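Local atomic coordinates of maltose-binding protein MalE1 (Thermotoga maritima, PDB entry 6DTU), a protein that binds maltotetraose and probably serves as the solute-binding component of a sugar transport system. Residues K85-T90 with P303-V308; Y106-I111 with P259-Q264; A110-Y115 with V319-S324. All blocks are in the same frame, centred on the assembly; numbering follows the deposited sequence. Where two conformers were deposited one is given.

Contact 1: residues K85-T90 with P303-V308; sequences KNFYET and PSRKDV
Phe87 and Arg305 lie backbone to backbone in a single beta bridge, their CA atoms 4.2 Å apart, with a hydrogen bond flanking the bridge on each side. In one of them Lys306 N donates to Asn86 O at 2.9 Å. In the other Tyr88 N donates to Ser304 O at 3.0 Å. Asn86 O is also met by a water that reaches on to Asp307 N, so this carbonyl joins two amides at the start of helix 306-312. Arg305 swings its CG anti to the backbone N (chi1 -177°) and runs extended from there, which lays the guanidinium alongside the Asn86 side chain. Asn86 CB stands over the centre of one guanidinium face, 3.6 Å from CZ of Arg305, with the amide turned 34° from that plane. The guanidinium is held side-on in its own plane by Asp307, NE to OD1 at 2.7 Å and NH2 to OD2, while NH1 forms a salt bridge with Asp83 and a hydrogen bond to the carbonyl of Ala287; these bonds fix its rotation. The aliphatic root of Arg305 lies over the Phe87 ring, CB 4.2 Å from the ring centroid in a CH-pi contact. Lys306 does the same to Tyr88 with its CB, 4.1 Å from that centroid, and a second water links Tyr88 OH to Lys306 O. Tyr88 and Arg305 are the N-cap residues of helices 89-94 and 306-312, and this isolated beta bridge thus ties together two loops just where each turns into a helix.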
loop_
_atom_site.group_PDB
_atom_site.type_symbol
_atom_site.label_atom_id
_atom_site.label_comp_id
_atom_site.label_asym_id
_atom_site.label_seq_id
_atom_site.Cartn_x
_atom_site.Cartn_y
_atom_site.Cartn_z
ATOM N N LYS A 85 17.983 -15.478 -5.941
ATOM C CA LYS A 85 17.128 -16.660 -6.083
ATOM C C LYS A 85 16.172 -16.835 -4.910
ATOM O O LYS A 85 15.158 -17.534 -5.033
ATOM C CB LYS A 85 17.982 -17.922 -6.236
ATOM C CG LYS A 85 18.690 -18.324 -4.941
ATOM C CD LYS A 85 19.618 -19.507 -5.152
ATOM C CE LYS A 85 20.333 -19.905 -3.884
ATOM N NZ LYS A 85 19.399 -20.352 -2.813
ATOM N N ASN A 86 16.461 -16.217 -3.780
ATOM C CA ASN A 86 15.660 -16.489 -2.599
ATOM C C ASN A 86 14.399 -15.658 -2.517
ATOM O O ASN A 86 13.610 -15.853 -1.588
ATOM C CB ASN A 86 16.511 -16.310 -1.346
ATOM C CG ASN A 86 17.664 -17.280 -1.319
ATOM O OD1 ASN A 86 17.465 -18.486 -1.475
ATOM N ND2 ASN A 86 18.873 -16.773 -1.111
ATOM N N PHE A 87 14.195 -14.737 -3.446
ATOM C CA PHE A 87 13.018 -13.888 -3.442
ATOM C C PHE A 87 12.026 -14.375 -4.482
ATOM O O PHE A 87 12.418 -14.854 -5.549
ATOM C CB PHE A 87 13.428 -12.435 -3.713
ATOM C CG PHE A 87 14.173 -11.832 -2.565
ATOM C CD1 PHE A 87 13.499 -11.098 -1.614
ATOM C CD2 PHE A 87 15.523 -12.092 -2.370
ATOM C CE1 PHE A 87 14.166 -10.570 -0.530
ATOM C CE2 PHE A 87 16.193 -11.578 -1.282
ATOM C CZ PHE A 87 15.516 -10.812 -0.365
ATOM N N TYR A 88 10.736 -14.252 -4.172
ATOM C CA TYR A 88 9.719 -14.653 -5.137
ATOM C C TYR A 88 9.845 -13.811 -6.396
ATOM O O TYR A 88 10.047 -12.597 -6.334
ATOM C CB TYR A 88 8.318 -14.499 -4.546
ATOM C CG TYR A 88 7.849 -15.648 -3.664
ATOM C CD1 TYR A 88 7.423 -16.848 -4.214
ATOM C CD2 TYR A 88 7.833 -15.527 -2.289
ATOM C CE1 TYR A 88 6.991 -17.899 -3.414
ATOM C CE2 TYR A 88 7.402 -16.577 -1.475
ATOM C CZ TYR A 88 6.980 -17.751 -2.042
ATOM O OH TYR A 88 6.562 -18.788 -1.244
ATOM N N GLU A 89 9.771 -14.466 -7.547
ATOM C CA GLU A 89 9.903 -13.724 -8.796
ATOM C C GLU A 89 8.789 -12.707 -8.995
ATOM O O GLU A 89 9.022 -11.674 -9.621
ATOM C CB GLU A 89 10.019 -14.664 -9.989
ATOM C CG GLU A 89 11.306 -15.474 -9.927
ATOM C CD GLU A 89 11.763 -15.968 -11.290
ATOM O OE1 GLU A 89 11.110 -16.880 -11.841
ATOM O OE2 GLU A 89 12.767 -15.439 -11.817
ATOM N N THR A 90 7.577 -12.989 -8.511
ATOM C CA THR A 90 6.517 -11.979 -8.555
ATOM C C THR A 90 6.916 -10.694 -7.826
ATOM O O THR A 90 6.643 -9.584 -8.302
ATOM C CB THR A 90 5.225 -12.558 -7.982
ATOM O OG1 THR A 90 5.467 -13.075 -6.663
ATOM C CG2 THR A 90 4.666 -13.631 -8.911
ATOM N N PRO A 303 5.973 -11.541 3.773
ATOM C CA PRO A 303 7.375 -11.512 3.309
ATOM C C PRO A 303 7.588 -11.979 1.876
ATOM O O PRO A 303 6.996 -12.959 1.431
ATOM C CB PRO A 303 8.105 -12.401 4.322
ATOM C CG PRO A 303 7.298 -12.190 5.604
ATOM C CD PRO A 303 5.855 -12.105 5.130
ATOM N N SER A 304 8.444 -11.246 1.153
ATOM C CA SER A 304 8.788 -11.569 -0.230
ATOM C C SER A 304 9.931 -12.555 -0.368
ATOM O O SER A 304 10.093 -13.139 -1.446
ATOM C CB SER A 304 9.084 -10.304 -1.038
ATOM O OG SER A 304 7.915 -9.520 -1.182
ATOM N N ARG A 305 10.719 -12.765 0.679
ATOM C CA ARG A 305 11.775 -13.756 0.615
ATOM C C ARG A 305 11.102 -15.072 0.994
ATOM O O ARG A 305 10.434 -15.154 2.026
ATOM C CB ARG A 305 12.864 -13.399 1.630
ATOM C CG ARG A 305 14.031 -14.368 1.571
ATOM C CD ARG A 305 15.263 -13.989 2.357
ATOM N NE ARG A 305 15.991 -15.232 2.481
ATOM C CZ ARG A 305 17.233 -15.459 2.078
ATOM N NH1 ARG A 305 17.978 -14.497 1.534
ATOM N NH2 ARG A 305 17.718 -16.672 2.229
ATOM N N LYS A 306 11.248 -16.083 0.127
ATOM C CA LYS A 306 10.427 -17.294 0.237
ATOM C C LYS A 306 10.629 -18.005 1.576
ATOM O O LYS A 306 9.658 -18.408 2.231
ATOM C CB LYS A 306 10.748 -18.229 -0.934
ATOM C CG LYS A 306 10.049 -19.590 -0.926
ATOM C CD LYS A 306 10.530 -20.477 -2.097
ATOM C CE LYS A 306 11.920 -21.030 -1.807
ATOM N NZ LYS A 306 12.579 -21.507 -3.031
ATOM N N ASP A 307 11.877 -18.137 2.013
ATOM C CA ASP A 307 12.134 -18.850 3.254
ATOM C C ASP A 307 11.696 -18.087 4.502
ATOM O O ASP A 307 11.655 -18.678 5.589
ATOM C CB ASP A 307 13.568 -19.399 3.337
ATOM C CG ASP A 307 14.649 -18.342 3.215
ATOM O OD1 ASP A 307 14.353 -17.144 3.408
ATOM O OD2 ASP A 307 15.820 -18.737 2.961
ATOM N N VAL A 308 11.473 -16.783 4.392
ATOM C CA VAL A 308 10.901 -16.009 5.480
ATOM C C VAL A 308 9.381 -16.144 5.492
ATOM O O VAL A 308 8.771 -16.310 6.558
ATOM C CB VAL A 308 11.384 -14.551 5.388
ATOM C CG1 VAL A 308 10.677 -13.709 6.449
ATOM C CG2 VAL A 308 12.917 -14.523 5.550
HETATM O O HOH W 1 14.087 -17.937 0.189
HETATM O O HOH W 2 7.404 -19.796 1.061
#

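Contact 2: residues Y106-I111 with P259-Q264; sequences YAMEAI and PFVGVQ. With GLC (alpha-D-glucopyranose), chain C.
The maltotetraose pocket is bordered here by two antiparallel strands of the mixed sheet, 106-109 and 260-264, with Glu109 and Gln264 reaching the sugar from one face. Met108 pairs with Val263 as a non-hydrogen-bonded pair, between the hydrogen-bonded pairs Ala107-Gln264 and Glu109-Gly262. Gln264 N to Ala107 O (2.8 Å) and Gly262 N to Glu109 O (3.0 Å) are the firm rungs. A classic beta bulge interrupts the ladder where Tyr106 and Ala107 both face Gln264: Tyr106 N reaches Gln264 O at 2.8 Å, while the bond from Ala107 N is weak. Tyr106 CE2 rests 3.5 Å from Gln264 CB, and its hydroxyl bonds Asp299 and Gln13. On the other face, Met108, bent at chi3 (-92°), brings its CE to Val261 CG1. Glu109 places CG between its backbone N and carbonyl carbon (chi1 63°) and then extends, carrying the carboxylate across Gln264, whose chain bends at chi2. Gln264 NE2 donates to Glu109 OE2 at 2.9 Å, on the syn side but 32° out of the carboxylate plane. Glu109 OE2 also accepts the hydroxyl O2 of GLC at 2.6 Å, while OE1 forms a salt bridge with Arg301. An alanine in place of Glu109 would probably leave the glucose O2, Gln264 NE2 and Arg301 each without this partner and let the Gln264 amide turn. Arg301 on one oxygen, and an amide and a sugar hydroxyl on the other, are together likely to favour the anionic form of the carboxylate that accepts the glucose O2 hydroxyl.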
loop_
_atom_site.group_PDB
_atom_site.type_symbol
_atom_site.label_atom_id
_atom_site.label_comp_id
_atom_site.label_asym_id
_atom_site.label_seq_id
_atom_site.Cartn_x
_atom_site.Cartn_y
_atom_site.Cartn_z
ATOM N N TYR A 106 10.812 -6.502 0.198
ATOM C CA TYR A 106 10.773 -7.185 1.483
ATOM C C TYR A 106 9.410 -7.772 1.824
ATOM O O TYR A 106 9.340 -8.670 2.670
ATOM C CB TYR A 106 11.297 -6.283 2.619
ATOM C CG TYR A 106 10.343 -5.228 3.167
ATOM C CD1 TYR A 106 9.450 -5.527 4.182
ATOM C CD2 TYR A 106 10.411 -3.913 2.728
ATOM C CE1 TYR A 106 8.599 -4.565 4.683
ATOM C CE2 TYR A 106 9.569 -2.949 3.231
ATOM C CZ TYR A 106 8.680 -3.286 4.216
ATOM O OH TYR A 106 7.844 -2.311 4.727
ATOM N N ALA A 107 8.337 -7.314 1.191
ATOM C CA ALA A 107 7.012 -7.824 1.523
ATOM C C ALA A 107 6.022 -7.421 0.449
ATOM O O ALA A 107 6.218 -6.426 -0.257
ATOM C CB ALA A 107 6.510 -7.265 2.861
ATOM N N MET A 108 4.954 -8.195 0.337
ATOM C CA MET A 108 3.760 -7.755 -0.374
ATOM C C MET A 108 2.638 -7.504 0.628
ATOM O O MET A 108 2.763 -7.781 1.826
ATOM C CB MET A 108 3.334 -8.744 -1.466
ATOM C CG MET A 108 2.840 -10.051 -0.923
ATOM S SD MET A 108 2.157 -11.138 -2.203
ATOM C CE MET A 108 0.422 -10.676 -2.163
ATOM N N GLU A 109 1.535 -6.951 0.128
ATOM C CA GLU A 109 0.482 -6.507 1.030
ATOM C C GLU A 109 -0.788 -6.256 0.234
ATOM O O GLU A 109 -0.755 -6.063 -0.987
ATOM C CB GLU A 109 0.884 -5.207 1.739
ATOM C CG GLU A 109 1.076 -4.059 0.742
ATOM C CD GLU A 109 1.828 -2.883 1.305
ATOM O OE1 GLU A 109 2.391 -2.994 2.409
ATOM O OE2 GLU A 109 1.839 -1.838 0.631
ATOM N N ALA A 110 -1.914 -6.243 0.950
ATOM C CA ALA A 110 -3.186 -5.768 0.422
ATOM C C ALA A 110 -4.050 -5.394 1.609
ATOM O O ALA A 110 -3.926 -5.986 2.686
ATOM C CB ALA A 110 -3.902 -6.862 -0.376
ATOM N N ILE A 111 -4.920 -4.400 1.404
ATOM C CA ILE A 111 -5.852 -4.044 2.473
ATOM C C ILE A 111 -6.889 -5.151 2.650
ATOM O O ILE A 111 -7.113 -5.979 1.765
ATOM C CB ILE A 111 -6.506 -2.661 2.285
ATOM C CG1 ILE A 111 -7.343 -2.575 1.011
ATOM C CG2 ILE A 111 -5.421 -1.575 2.225
ATOM C CD1 ILE A 111 -7.839 -1.138 0.707
ATOM N N PRO A 259 -8.849 -5.880 -3.851
ATOM C CA PRO A 259 -7.945 -4.779 -3.495
ATOM C C PRO A 259 -6.700 -4.727 -4.381
ATOM O O PRO A 259 -6.315 -5.692 -5.032
ATOM C CB PRO A 259 -7.543 -5.131 -2.053
ATOM C CG PRO A 259 -7.620 -6.634 -2.007
ATOM C CD PRO A 259 -8.802 -6.972 -2.861
ATOM N N PHE A 260 -6.064 -3.561 -4.381
ATOM C CA PHE A 260 -4.716 -3.473 -4.925
ATOM C C PHE A 260 -3.781 -4.420 -4.181
ATOM O O PHE A 260 -3.883 -4.605 -2.963
ATOM C CB PHE A 260 -4.176 -2.048 -4.758
ATOM C CG PHE A 260 -4.493 -1.098 -5.898
ATOM C CD1 PHE A 260 -4.176 -1.397 -7.222
ATOM C CD2 PHE A 260 -5.076 0.125 -5.632
ATOM C CE1 PHE A 260 -4.463 -0.469 -8.257
ATOM C CE2 PHE A 260 -5.369 1.019 -6.638
ATOM C CZ PHE A 260 -5.057 0.728 -7.943
ATOM N N VAL A 261 -2.848 -5.014 -4.915
ATOM C CA VAL A 261 -1.716 -5.711 -4.313
ATOM C C VAL A 261 -0.464 -4.861 -4.500
ATOM O O VAL A 261 -0.190 -4.387 -5.611
ATOM C CB VAL A 261 -1.568 -7.133 -4.878
ATOM C CG1 VAL A 261 -0.260 -7.782 -4.420
ATOM C CG2 VAL A 261 -2.775 -7.961 -4.458
ATOM N N GLY A 262 0.247 -4.600 -3.406
ATOM C CA GLY A 262 1.451 -3.785 -3.444
ATOM C C GLY A 262 2.651 -4.578 -2.964
ATOM O O GLY A 262 2.516 -5.502 -2.166
ATOM N N VAL A 263 3.829 -4.220 -3.470
ATOM C CA VAL A 263 5.085 -4.798 -2.999
ATOM C C VAL A 263 5.938 -3.656 -2.467
ATOM O O VAL A 263 6.035 -2.606 -3.107
ATOM C CB VAL A 263 5.805 -5.603 -4.102
ATOM C CG1 VAL A 263 7.000 -6.318 -3.515
ATOM C CG2 VAL A 263 4.836 -6.610 -4.734
ATOM N N GLN A 264 6.488 -3.828 -1.265
ATOM C CA GLN A 264 7.327 -2.825 -0.613
ATOM C C GLN A 264 8.775 -3.276 -0.727
ATOM O O GLN A 264 9.060 -4.476 -0.641
ATOM C CB GLN A 264 6.967 -2.705 0.876
ATOM C CG GLN A 264 5.560 -2.185 1.161
ATOM C CD GLN A 264 5.462 -0.687 0.997
ATOM O OE1 GLN A 264 6.424 0.049 1.239
ATOM N NE2 GLN A 264 4.289 -0.216 0.598
HETATM C C1 GLC C . -0.145 2.181 2.186
HETATM C C2 GLC C . 0.283 1.377 1.014
HETATM C C3 GLC C . 0.682 2.235 -0.099
HETATM C C4 GLC C . -0.444 3.161 -0.511
HETATM C C5 GLC C . -0.965 4.004 0.693
HETATM C C6 GLC C . -2.186 4.696 0.400
HETATM O O2 GLC C . 1.462 0.623 1.422
HETATM O O3 GLC C . 0.993 1.422 -1.292
HETATM O O4 GLC C . 0.046 4.132 -1.501
HETATM O O5 GLC C . -1.290 3.009 1.799
HETATM O O6 GLC C . -2.410 5.662 1.414
HETATM O O HOH W 3 -4.528 -2.894 -1.010
#

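Contact 3: residues A110-Y115 with V319-S324; sequences AIALIY and VGFTLS
With a chi1 of -176°, Ser324 turns OG away from its own amide nitrogen, aiming the hydroxyl from helix 316-326 at Ile111, while Phe321, one turn earlier, sets its CG anti to the carbonyl carbon (chi1 -73°) and sends its ring alongside Ala110, Ala112 and Ile114. Ser324 OG donates to Ile111 O at 2.6 Å, approaching in the carbonyl plane. The CB atoms of Ser324 and Ala112 meet at 3.7 Å, a closeness consistent with the small alanine side chain. Helix 319-324 and strand 112-115 run roughly antiparallel, their N-to-C directions 148° apart and their axes 8.6 Å from each other at the closest approach. The helix thereby packs beside the start of strand 112-116, an inner strand of a four-stranded mixed sheet between strands 223-228 and 243-246, and Phe321 also touches Val245 and Pro230. The Phe321 ring is met at three points round its rim from CD1 to CZ. Ala112 CB lies 3.8 Å from Phe321 CD1. Ile114 CD1 comes at the edge to within 4.1 Å of Phe321 CZ. Ala110 O stands 3.3 Å from Phe321 CD1; this carbonyl oxygen is buried by the contact and has no hydrogen-bonding partner in the model.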
loop_
_atom_site.group_PDB
_atom_site.type_symbol
_atom_site.label_atom_id
_atom_site.label_comp_id
_atom_site.label_asym_id
_atom_site.label_seq_id
_atom_site.Cartn_x
_atom_site.Cartn_y
_atom_site.Cartn_z
ATOM N N ALA A 110 -1.914 -6.243 0.950
ATOM C CA ALA A 110 -3.186 -5.768 0.422
ATOM C C ALA A 110 -4.050 -5.394 1.609
ATOM O O ALA A 110 -3.926 -5.986 2.686
ATOM C CB ALA A 110 -3.902 -6.862 -0.376
ATOM N N ILE A 111 -4.920 -4.400 1.404
ATOM C CA ILE A 111 -5.852 -4.044 2.473
ATOM C C ILE A 111 -6.889 -5.151 2.650
ATOM O O ILE A 111 -7.113 -5.979 1.765
ATOM C CB ILE A 111 -6.506 -2.661 2.285
ATOM C CG1 ILE A 111 -7.343 -2.575 1.011
ATOM C CG2 ILE A 111 -5.421 -1.575 2.225
ATOM C CD1 ILE A 111 -7.839 -1.138 0.707
ATOM N N ALA A 112 -7.488 -5.182 3.838
ATOM C CA ALA A 112 -8.431 -6.211 4.247
ATOM C C ALA A 112 -9.342 -5.621 5.312
ATOM O O ALA A 112 -9.174 -4.473 5.743
ATOM C CB ALA A 112 -7.708 -7.452 4.792
ATOM N N LEU A 113 -10.337 -6.393 5.730
ATOM C CA LEU A 113 -11.143 -5.980 6.868
ATOM C C LEU A 113 -10.370 -6.302 8.137
ATOM O O LEU A 113 -9.997 -7.454 8.375
ATOM C CB LEU A 113 -12.485 -6.697 6.884
ATOM C CG LEU A 113 -13.464 -6.308 7.979
ATOM C CD1 LEU A 113 -14.075 -4.964 7.672
ATOM C CD2 LEU A 113 -14.538 -7.396 8.038
ATOM N N ILE A 114 -10.075 -5.272 8.923
ATOM C CA ILE A 114 -9.496 -5.425 10.247
ATOM C C ILE A 114 -10.592 -5.069 11.233
ATOM O O ILE A 114 -11.232 -4.021 11.103
ATOM C CB ILE A 114 -8.281 -4.505 10.441
ATOM C CG1 ILE A 114 -7.244 -4.787 9.362
ATOM C CG2 ILE A 114 -7.667 -4.729 11.836
ATOM C CD1 ILE A 114 -6.114 -3.812 9.405
ATOM N N TYR A 115 -10.857 -5.954 12.181
ATOM C CA TYR A 115 -12.001 -5.740 13.053
ATOM C C TYR A 115 -11.639 -5.961 14.517
ATOM O O TYR A 115 -10.768 -6.769 14.849
ATOM C CB TYR A 115 -13.204 -6.610 12.621
ATOM C CG TYR A 115 -12.912 -8.105 12.673
ATOM C CD1 TYR A 115 -13.334 -8.871 13.755
ATOM C CD2 TYR A 115 -12.180 -8.737 11.661
ATOM C CE1 TYR A 115 -13.061 -10.231 13.822
ATOM C CE2 TYR A 115 -11.908 -10.107 11.709
ATOM C CZ TYR A 115 -12.357 -10.847 12.802
ATOM O OH TYR A 115 -12.090 -12.206 12.888
ATOM N N VAL A 319 -2.343 -15.187 7.322
ATOM C CA VAL A 319 -3.389 -15.931 6.629
ATOM C C VAL A 319 -4.499 -14.998 6.152
ATOM O O VAL A 319 -4.951 -15.090 5.005
ATOM C CB VAL A 319 -3.900 -17.074 7.522
ATOM C CG1 VAL A 319 -5.138 -17.747 6.916
ATOM C CG2 VAL A 319 -2.787 -18.083 7.717
ATOM N N GLY A 320 -4.912 -14.055 7.002
ATOM C CA GLY A 320 -5.997 -13.151 6.627
ATOM C C GLY A 320 -5.641 -12.225 5.474
ATOM O O GLY A 320 -6.429 -12.043 4.536
ATOM N N PHE A 321 -4.461 -11.604 5.534
ATOM C CA PHE A 321 -4.081 -10.715 4.444
ATOM C C PHE A 321 -3.828 -11.482 3.150
ATOM O O PHE A 321 -4.108 -10.960 2.069
ATOM C CB PHE A 321 -2.872 -9.850 4.843
ATOM C CG PHE A 321 -3.213 -8.756 5.832
ATOM C CD1 PHE A 321 -4.025 -7.690 5.470
ATOM C CD2 PHE A 321 -2.747 -8.817 7.133
ATOM C CE1 PHE A 321 -4.354 -6.702 6.385
ATOM C CE2 PHE A 321 -3.082 -7.833 8.051
ATOM C CZ PHE A 321 -3.882 -6.786 7.673
ATOM N N THR A 322 -3.310 -12.710 3.246
ATOM C CA THR A 322 -3.117 -13.540 2.063
ATOM C C THR A 322 -4.453 -13.860 1.400
ATOM O O THR A 322 -4.576 -13.777 0.175
ATOM C CB THR A 322 -2.355 -14.808 2.471
ATOM O OG1 THR A 322 -1.059 -14.440 2.959
ATOM C CG2 THR A 322 -2.166 -15.751 1.311
ATOM N N LEU A 323 -5.469 -14.207 2.195
ATOM C CA LEU A 323 -6.806 -14.424 1.645
ATOM C C LEU A 323 -7.315 -13.188 0.913
ATOM O O LEU A 323 -7.950 -13.293 -0.140
ATOM C CB LEU A 323 -7.777 -14.808 2.763
ATOM C CG LEU A 323 -7.674 -16.225 3.332
ATOM C CD1 LEU A 323 -8.701 -16.426 4.434
ATOM C CD2 LEU A 323 -7.837 -17.274 2.234
ATOM N N SER A 324 -7.068 -12.002 1.473
ATOM C CA SER A 324 -7.527 -10.780 0.823
ATOM C C SER A 324 -6.752 -10.531 -0.462
ATOM O O SER A 324 -7.348 -10.224 -1.505
ATOM C CB SER A 324 -7.417 -9.588 1.790
ATOM O OG SER A 324 -7.952 -8.402 1.211
#

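Contacts 2 and 3 are buried, whereas contact 1 is only partly so, with Lys306 exposed to solvent. Contact 2 lies between the others and touches both. It shares Ala110 and Ile111 with contact 3, as strand 100-109 gives way to strand 112-116 of a different sheet, and Pro259 packs on Ser324. Contact 1 adjoins contact 2 through Ser304, whose N probably bonds Tyr106 O; the nearest atoms of contacts 1 and 3 are about 8 Å apart, although helices 306-312 and 316-326 are consecutive. The chemistry differs accordingly: a single backbone bridge with CH-pi contacts and bridging waters in contact 1, a strand ladder with sugar-binding polar groups in contact 2, and apolar packing with one hydroxyl bond in contact 3.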